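Local structure of similar to yteR (Bacilus subtilis) (Clostridium acetobutylicum, 4WU0) at residues I34-V37 and Y38-T41; R103-I106 and D107-R111; F332-Y335 and I336-I340. The protein probably hydrolyses unsaturated rhamnogalacturonan fragments of pectin, as a glycoside hydrolase of family GH105 related to YteR. All blocks are in the same frame, centred on the assembly; numbering follows the deposited sequence.

Contact 1. Residues I34-V37 and Y38-T41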
loop_
_atom_site.group_PDB
_atom_site.type_symbol
_atom_site.label_atom_id
_atom_site.label_comp_id
_atom_site.label_asym_id
_atom_site.label_seq_id
_atom_site.Cartn_x
_atom_site.Cartn_y
_atom_site.Cartn_z
ATOM N N ILE A 34 2.035 3.536 13.015
ATOM C CA ILE A 34 2.359 3.771 14.420
ATOM C C ILE A 34 3.552 4.733 14.539
ATOM O O ILE A 34 3.640 5.530 15.464
ATOM C CB ILE A 34 2.568 2.440 15.178
ATOM C CG1 ILE A 34 1.229 1.689 15.238
ATOM C CG2 ILE A 34 3.089 2.704 16.592
ATOM C CD1 ILE A 34 1.308 0.297 15.810
ATOM N N ALA A 35 4.466 4.676 13.580
ATOM C CA ALA A 35 5.613 5.568 13.605
ATOM C C ALA A 35 5.191 7.030 13.467
ATOM O O ALA A 35 5.845 7.909 14.023
ATOM C CB ALA A 35 6.627 5.196 12.544
ATOM N N LYS A 36 4.095 7.299 12.754
ATOM C CA LYS A 36 3.594 8.672 12.668
ATOM C C LYS A 36 3.038 9.149 14.015
ATOM O O LYS A 36 3.144 10.326 14.361
ATOM C CB LYS A 36 2.522 8.812 11.589
ATOM C CG LYS A 36 2.972 8.462 10.173
ATOM C CD LYS A 36 4.272 9.105 9.731
ATOM C CE LYS A 36 4.099 10.517 9.230
ATOM N NZ LYS A 36 5.341 11.018 8.552
ATOM N N VAL A 37 2.456 8.229 14.775
ATOM C CA VAL A 37 1.953 8.560 16.097
ATOM C C VAL A 37 3.117 8.857 17.040
ATOM O O VAL A 37 3.053 9.799 17.820
ATOM C CB VAL A 37 1.053 7.441 16.637
ATOM C CG1 VAL A 37 0.625 7.722 18.065
ATOM C CG2 VAL A 37 -0.136 7.293 15.727
ATOM N N TYR A 38 4.202 8.089 16.925
ATOM C CA TYR A 38 5.434 8.394 17.644
ATOM C C TYR A 38 5.938 9.794 17.290
ATOM O O TYR A 38 6.294 10.583 18.172
ATOM C CB TYR A 38 6.526 7.354 17.347
ATOM C CG TYR A 38 7.832 7.714 17.987
ATOM C CD1 TYR A 38 7.927 7.890 19.360
ATOM C CD2 TYR A 38 8.976 7.887 17.222
ATOM C CE1 TYR A 38 9.138 8.243 19.955
ATOM C CE2 TYR A 38 10.177 8.230 17.805
ATOM C CZ TYR A 38 10.252 8.408 19.169
ATOM O OH TYR A 38 11.471 8.729 19.727
ATOM N N GLU A 39 5.937 10.112 16.002
ATOM C CA GLU A 39 6.438 11.396 15.518
ATOM C C GLU A 39 5.726 12.568 16.176
ATOM O O GLU A 39 6.378 13.517 16.630
ATOM C CB GLU A 39 6.260 11.474 13.997
ATOM C CG GLU A 39 6.703 12.773 13.330
ATOM C CD GLU A 39 6.502 12.722 11.819
ATOM O OE1 GLU A 39 6.035 13.723 11.233
ATOM O OE2 GLU A 39 6.798 11.664 11.221
ATOM N N TRP A 40 4.395 12.521 16.219
ATOM C CA TRP A 40 3.674 13.682 16.756
ATOM C C TRP A 40 3.505 13.672 18.260
ATOM O O TRP A 40 3.543 14.730 18.879
ATOM C CB TRP A 40 2.354 13.954 16.043
ATOM C CG TRP A 40 1.155 13.079 16.345
ATOM C CD1 TRP A 40 0.688 12.050 15.586
ATOM C CD2 TRP A 40 0.241 13.220 17.436
ATOM N NE1 TRP A 40 -0.458 11.537 16.142
ATOM C CE2 TRP A 40 -0.756 12.236 17.277
ATOM C CE3 TRP A 40 0.163 14.084 18.537
ATOM C CZ2 TRP A 40 -1.809 12.092 18.181
ATOM C CZ3 TRP A 40 -0.885 13.938 19.429
ATOM C CH2 TRP A 40 -1.852 12.947 19.247
ATOM N N THR A 41 3.375 12.498 18.861
ATOM C CA THR A 41 3.204 12.437 20.312
ATOM C C THR A 41 4.533 12.560 21.054
ATOM O O THR A 41 4.569 12.998 22.209
ATOM C CB THR A 41 2.555 11.118 20.773
ATOM O OG1 THR A 41 3.435 10.018 20.495
ATOM C CG2 THR A 41 1.193 10.897 20.114
#
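Val-37 and Thr-41 meet one turn apart at the C-terminal end of helix 25-41, one of the helices of the six-hairpin (alpha/alpha)6 barrel, and here the packing is close. The carbonyl oxygen of Val-37 takes two bonds: Thr-41 N completes the regular helical bond, and Thr-41 OG1 adds a second at 2.7 Å to Val-37 O, coming from the opposite face of the carbonyl plane and 35° out of it. With chi1 at 65°, OG1 sits between the backbone N and the carbonyl carbon of Thr-41, folded back over the preceding turn. That rotation also sends the methyl CG2 of Thr-41 to Val-37 CG1 at 3.8 Å and over one face of the Trp-40 ring, 3.5 Å above its plane. Val-37 is buried against helix 4-14, and Trp-40 NE1 is hydrogen-bonded to Ser-5.

The Lys-36 and Glu-39 side is looser. The bent Lys-36 and extended Glu-39 run side by side, and a single salt bridge joins Lys-36 NZ to Glu-39 OE2 at 3.1 Å, 22° out of the carboxylate plane. Lys-36 also touches helix 345-360, where Tyr-356 OH bonds Glu-39 OE1 weakly. Glu-39 is solvent-exposed, so this ion pair is probably weakened by water, whereas Thr-41 OG1, bonded to Val-37 O and also to Asp-43 N, is held from two directions, which probably fixes its rotation as the helix ends.

Contact 2. Residues R103-I106 and D107-R111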
loop_
_atom_site.group_PDB
_atom_site.type_symbol
_atom_site.label_atom_id
_atom_site.label_comp_id
_atom_site.label_asym_id
_atom_site.label_seq_id
_atom_site.Cartn_x
_atom_site.Cartn_y
_atom_site.Cartn_z
ATOM N N ARG A 103 18.011 -5.117 0.064
ATOM C CA ARG A 103 18.445 -4.441 -1.147
ATOM C C ARG A 103 19.077 -5.418 -2.138
ATOM O O ARG A 103 18.970 -5.235 -3.357
ATOM C CB ARG A 103 19.408 -3.303 -0.796
ATOM C CG ARG A 103 20.084 -2.649 -1.984
ATOM C CD ARG A 103 19.108 -1.946 -2.890
ATOM N NE ARG A 103 19.794 -1.297 -3.996
ATOM C CZ ARG A 103 20.219 -1.931 -5.085
ATOM N NH1 ARG A 103 20.020 -3.243 -5.221
ATOM N NH2 ARG A 103 20.825 -1.262 -6.053
ATOM N N LYS A 104 19.752 -6.446 -1.621
ATOM C CA LYS A 104 20.365 -7.458 -2.480
ATOM C C LYS A 104 19.317 -8.183 -3.350
ATOM O O LYS A 104 19.627 -8.630 -4.437
ATOM C CB LYS A 104 21.192 -8.444 -1.642
ATOM C CG LYS A 104 21.855 -9.568 -2.417
ATOM C CD LYS A 104 22.749 -9.025 -3.500
ATOM C CE LYS A 104 23.550 -10.113 -4.202
ATOM N NZ LYS A 104 24.098 -9.611 -5.488
ATOM N N GLN A 105 18.078 -8.284 -2.891
ATOM C CA GLN A 105 17.033 -8.904 -3.709
ATOM C C GLN A 105 16.822 -8.152 -5.026
ATOM O O GLN A 105 16.572 -8.744 -6.065
ATOM C CB GLN A 105 15.713 -8.958 -2.942
ATOM C CG GLN A 105 14.640 -9.740 -3.674
ATOM C CD GLN A 105 13.363 -9.906 -2.868
ATOM O OE1 GLN A 105 13.391 -10.145 -1.661
ATOM N NE2 GLN A 105 12.226 -9.793 -3.554
ATOM N N ILE A 106 16.931 -6.831 -4.964
ATOM C CA ILE A 106 16.711 -5.991 -6.127
ATOM C C ILE A 106 17.739 -6.245 -7.217
ATOM O O ILE A 106 17.446 -6.073 -8.400
ATOM C CB ILE A 106 16.622 -4.506 -5.695
ATOM C CG1 ILE A 106 15.325 -4.312 -4.930
ATOM C CG2 ILE A 106 16.656 -3.568 -6.893
ATOM C CD1 ILE A 106 15.217 -2.987 -4.163
ATOM N N ASP A 107 18.932 -6.687 -6.831
ATOM C CA ASP A 107 19.991 -6.970 -7.798
ATOM C C ASP A 107 19.556 -7.901 -8.926
ATOM O O ASP A 107 19.847 -7.640 -10.098
ATOM C CB ASP A 107 21.210 -7.586 -7.109
ATOM C CG ASP A 107 21.935 -6.611 -6.210
ATOM O OD1 ASP A 107 21.559 -5.433 -6.172
ATOM O OD2 ASP A 107 22.922 -7.019 -5.566
ATOM N N ASN A 108 18.870 -8.990 -8.578
ATOM C CA ASN A 108 18.541 -10.013 -9.558
ATOM C C ASN A 108 17.061 -10.365 -9.596
ATOM O O ASN A 108 16.678 -11.325 -10.254
ATOM C CB ASN A 108 19.345 -11.286 -9.274
ATOM C CG ASN A 108 20.845 -11.066 -9.389
ATOM O OD1 ASN A 108 21.336 -10.642 -10.428
ATOM N ND2 ASN A 108 21.568 -11.323 -8.306
ATOM N N HIS A 109 16.224 -9.595 -8.904
ATOM C CA HIS A 109 14.793 -9.859 -8.936
ATOM C C HIS A 109 14.328 -9.826 -10.389
ATOM O O HIS A 109 14.698 -8.916 -11.127
ATOM C CB HIS A 109 14.037 -8.807 -8.125
ATOM C CG HIS A 109 12.591 -9.123 -7.919
ATOM N ND1 HIS A 109 12.089 -9.546 -6.711
ATOM C CD2 HIS A 109 11.535 -9.072 -8.766
ATOM C CE1 HIS A 109 10.789 -9.759 -6.821
ATOM N NE2 HIS A 109 10.427 -9.471 -8.061
ATOM N N PRO A 110 13.581 -10.854 -10.827
ATOM C CA PRO A 110 13.254 -10.942 -12.250
ATOM C C PRO A 110 12.353 -9.822 -12.737
ATOM O O PRO A 110 11.517 -9.318 -11.982
ATOM C CB PRO A 110 12.568 -12.315 -12.386
ATOM C CG PRO A 110 12.078 -12.632 -11.008
ATOM C CD PRO A 110 13.100 -12.027 -10.082
ATOM N N ARG A 111 12.528 -9.459 -14.001
ATOM C CA ARG A 111 11.818 -8.331 -14.593
ATOM C C ARG A 111 11.131 -8.695 -15.896
ATOM O O ARG A 111 11.547 -9.625 -16.600
ATOM C CB ARG A 111 12.788 -7.189 -14.853
ATOM C CG ARG A 111 13.301 -6.526 -13.592
ATOM C CD ARG A 111 14.470 -5.660 -13.911
ATOM N NE ARG A 111 15.139 -5.048 -12.758
ATOM C CZ ARG A 111 14.991 -3.786 -12.363
ATOM N NH1 ARG A 111 14.136 -2.970 -12.974
ATOM N NH2 ARG A 111 15.710 -3.333 -11.340
HETATM O O HOH W 1 20.864 -3.323 -8.255
HETATM O O HOH W 2 19.474 -10.798 -6.003
HETATM O O HOH W 3 18.377 -4.517 -10.590
HETATM O O HOH W 4 16.361 -6.818 -10.888
#
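Arg-103 and Lys-104 both reach the carboxylate of Asp-107, forming a salt-bridge network on the last turns of helix 93-108, one of the helices of the (alpha/alpha)6 barrel of six-hairpin glycosidases, the fold of this GH105 enzyme. Arg-103, bent at chi2, swings its guanidinium forward along the helix until NH1 lies 2.8 Å from Asp-107 OD1. The bond is weak in angle, and the two flat groups stand 81° apart, so the carboxylate is met by one nitrogen rather than by a matched pair. A water reinforces the link by accepting from Arg-103 NH2 and donating to Asp-107 OD1; NH2 also has a salt bridge to Glu-151.

Lys-104 bends at chi2 in the same way and brings NZ toward Asp-107 OD2, though the position of that oxygen is less certain. The Lys-104 carbonyl accepts from Asp-107 N at 3.2 Å, the donor standing well above the carbonyl plane, and a second water bonds Lys-104 O.

Gln-105 faces the other way, into the protein. Its extended chain runs beside His-109 in the same direction, with amide and imidazole only 10° from coplanar, and Gln-105 NE2 donates to His-109 ND1 at 3.2 Å almost straight, at 168°. The ring is thus held at both nitrogens, since His-109 NE2 bonds Trp-118 O, while Gln-105 OE1 bonds Tyr-67.

At Ile-106 the side chain packs on Tyr-139 of helix 129-146, and the carbonyl is bridged by water to the chain leaving the helix. There Arg-111 NH1 bonds Asn-115 O and NH2 has a salt bridge to Asp-154; one water accepts from Arg-111 NE at 2.9 Å and lies 2.8 Å from Ile-106 O.

Contact 3. Residues F332-Y335 and I336-I340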
loop_
_atom_site.group_PDB
_atom_site.type_symbol
_atom_site.label_atom_id
_atom_site.label_comp_id
_atom_site.label_asym_id
_atom_site.label_seq_id
_atom_site.Cartn_x
_atom_site.Cartn_y
_atom_site.Cartn_z
ATOM N N PHE A 332 -15.893 -11.183 -10.573
ATOM C CA PHE A 332 -16.641 -10.506 -9.526
ATOM C C PHE A 332 -16.932 -11.475 -8.376
ATOM O O PHE A 332 -16.709 -11.161 -7.195
ATOM C CB PHE A 332 -17.930 -9.909 -10.106
ATOM C CG PHE A 332 -18.795 -9.196 -9.094
ATOM C CD1 PHE A 332 -18.551 -7.878 -8.751
ATOM C CD2 PHE A 332 -19.849 -9.860 -8.476
ATOM C CE1 PHE A 332 -19.325 -7.235 -7.809
ATOM C CE2 PHE A 332 -20.648 -9.213 -7.550
ATOM C CZ PHE A 332 -20.376 -7.892 -7.215
ATOM N N ALA A 333 -17.418 -12.666 -8.707
ATOM C CA ALA A 333 -17.699 -13.667 -7.678
ATOM C C ALA A 333 -16.458 -13.969 -6.853
ATOM O O ALA A 333 -16.535 -14.076 -5.627
ATOM C CB ALA A 333 -18.293 -14.929 -8.293
ATOM N N TYR A 334 -15.301 -14.065 -7.509
ATOM C CA TYR A 334 -14.054 -14.284 -6.802
ATOM C C TYR A 334 -13.783 -13.154 -5.788
ATOM O O TYR A 334 -13.447 -13.427 -4.637
ATOM C CB TYR A 334 -12.830 -14.466 -7.751
ATOM C CG TYR A 334 -11.598 -14.297 -6.925
ATOM C CD1 TYR A 334 -11.236 -15.273 -5.988
ATOM C CD2 TYR A 334 -10.882 -13.105 -6.953
ATOM C CE1 TYR A 334 -10.192 -15.073 -5.122
ATOM C CE2 TYR A 334 -9.818 -12.898 -6.083
ATOM C CZ TYR A 334 -9.494 -13.867 -5.170
ATOM O OH TYR A 334 -8.454 -13.636 -4.307
ATOM N N TYR A 335 -13.896 -11.892 -6.202
ATOM C CA TYR A 335 -13.548 -10.800 -5.287
ATOM C C TYR A 335 -14.510 -10.736 -4.105
ATOM O O TYR A 335 -14.118 -10.353 -3.017
ATOM C CB TYR A 335 -13.471 -9.451 -6.001
ATOM C CG TYR A 335 -12.185 -9.270 -6.766
ATOM C CD1 TYR A 335 -10.997 -8.963 -6.108
ATOM C CD2 TYR A 335 -12.138 -9.436 -8.151
ATOM C CE1 TYR A 335 -9.817 -8.806 -6.796
ATOM C CE2 TYR A 335 -10.964 -9.281 -8.838
ATOM C CZ TYR A 335 -9.799 -8.976 -8.168
ATOM O OH TYR A 335 -8.599 -8.822 -8.850
ATOM N N ILE A 336 -15.763 -11.108 -4.321
ATOM C CA ILE A 336 -16.744 -11.107 -3.238
ATOM C C ILE A 336 -16.552 -12.327 -2.326
ATOM O O ILE A 336 -16.993 -12.327 -1.168
ATOM C CB ILE A 336 -18.165 -11.062 -3.848
ATOM C CG1 ILE A 336 -18.315 -9.809 -4.717
ATOM C CG2 ILE A 336 -19.248 -11.118 -2.787
ATOM C CD1 ILE A 336 -17.822 -8.530 -4.093
ATOM N N SER A 337 -15.882 -13.363 -2.833
ATOM C CA SER A 337 -15.736 -14.605 -2.069
ATOM C C SER A 337 -14.736 -14.508 -0.918
ATOM O O SER A 337 -14.755 -15.352 -0.001
ATOM C CB SER A 337 -15.313 -15.772 -2.972
ATOM O OG SER A 337 -13.921 -15.692 -3.274
ATOM N N GLU A 338 -13.844 -13.522 -0.953
ATOM C CA GLU A 338 -12.775 -13.480 0.045
ATOM C C GLU A 338 -13.306 -12.928 1.375
ATOM O O GLU A 338 -14.301 -12.200 1.397
ATOM C CB GLU A 338 -11.573 -12.671 -0.454
ATOM C CG GLU A 338 -10.800 -13.299 -1.642
ATOM C CD GLU A 338 -9.896 -14.459 -1.253
ATOM O OE1 GLU A 338 -10.116 -15.084 -0.193
ATOM O OE2 GLU A 338 -8.959 -14.778 -2.029
ATOM N N PRO A 339 -12.657 -13.288 2.494
ATOM C CA PRO A 339 -13.200 -12.874 3.803
ATOM C C PRO A 339 -13.224 -11.366 4.016
ATOM O O PRO A 339 -12.333 -10.657 3.535
ATOM C CB PRO A 339 -12.225 -13.490 4.809
ATOM C CG PRO A 339 -11.614 -14.662 4.056
ATOM C CD PRO A 339 -11.532 -14.234 2.630
ATOM N N ILE A 340 -14.222 -10.911 4.768
ATOM C CA ILE A 340 -14.298 -9.534 5.247
ATOM C C ILE A 340 -14.058 -9.615 6.748
ATOM O O ILE A 340 -14.800 -10.299 7.467
ATOM C CB ILE A 340 -15.668 -8.916 4.970
ATOM C CG1 ILE A 340 -15.980 -8.944 3.472
ATOM C CG2 ILE A 340 -15.721 -7.497 5.504
ATOM C CD1 ILE A 340 -17.436 -8.591 3.161
HETATM O O HOH W 5 -14.306 -9.948 -0.316
#
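Tyr-334 O is gripped twice by Ser-337, through OG at 2.7 Å and through the backbone N at 3.0 Å. The hydroxyl comes in only slightly tilted from the carbonyl plane, whereas Ser-337 N stands well above that plane, the short reach of a tightening final turn. Ser-337 OG can get there because chi1 of 78° sets it between its own backbone N and carbonyl carbon, turned back over the helix.

The same tyrosine closes the turn from its far end. Its phenol OH donates to Glu-338 OE2 at 2.6 Å, using the lone pair of OE2 that faces away from the other carboxylate oxygen. OE2 lies at the ring edge, near the ring plane, but the carboxylate itself is turned 79° from the ring. Glu-338 is bent at chi2, which folds its chain back toward Tyr-334. The phenol oxygen also accepts from Gly-321 N, so this OH is held by both a carboxylate and a backbone amide, a pairing that probably polarises it.

On another side of the helix, Ile-336 packs on Phe-332 one turn earlier. Its CG1 sits over one face of the ring, 3.9 Å from the centroid and 19° off the normal, a CH-pi contact; Arg-257 makes a cation-pi contact with that ring.

A water donates to both Tyr-335 O and Glu-338 O and so spans the end of the helix. Tyr-335 bonds His-176 through its OH and meets Trp-198, and so sets the short helix 332-337 against neighbouring loops. Beyond Glu-338, Pro-339 pairs through its backbone with Tyr-318, and the chain enters strand 340-341, an outer strand of the antiparallel sheet beside strand 311-317.

The contacts follow one another along the chain; none nests in or crosses another, and each is local, closing no long loop. Contact 1 comes first, ending helix 25-41, where the chain turns toward helix 44-54; helices 4-14 and 345-360 also pack there, bringing the two chain ends together. Contact 2 ends helix 93-108 against helix 129-146 and the loop around Trp-118. Contact 3, late in the chain, ends helix 332-337 and leads into the small sheet with strand 311-317. Their centres stand 32 to 34 Å apart, and contacts 1 and 3 lie on opposite sides of the chain's centre.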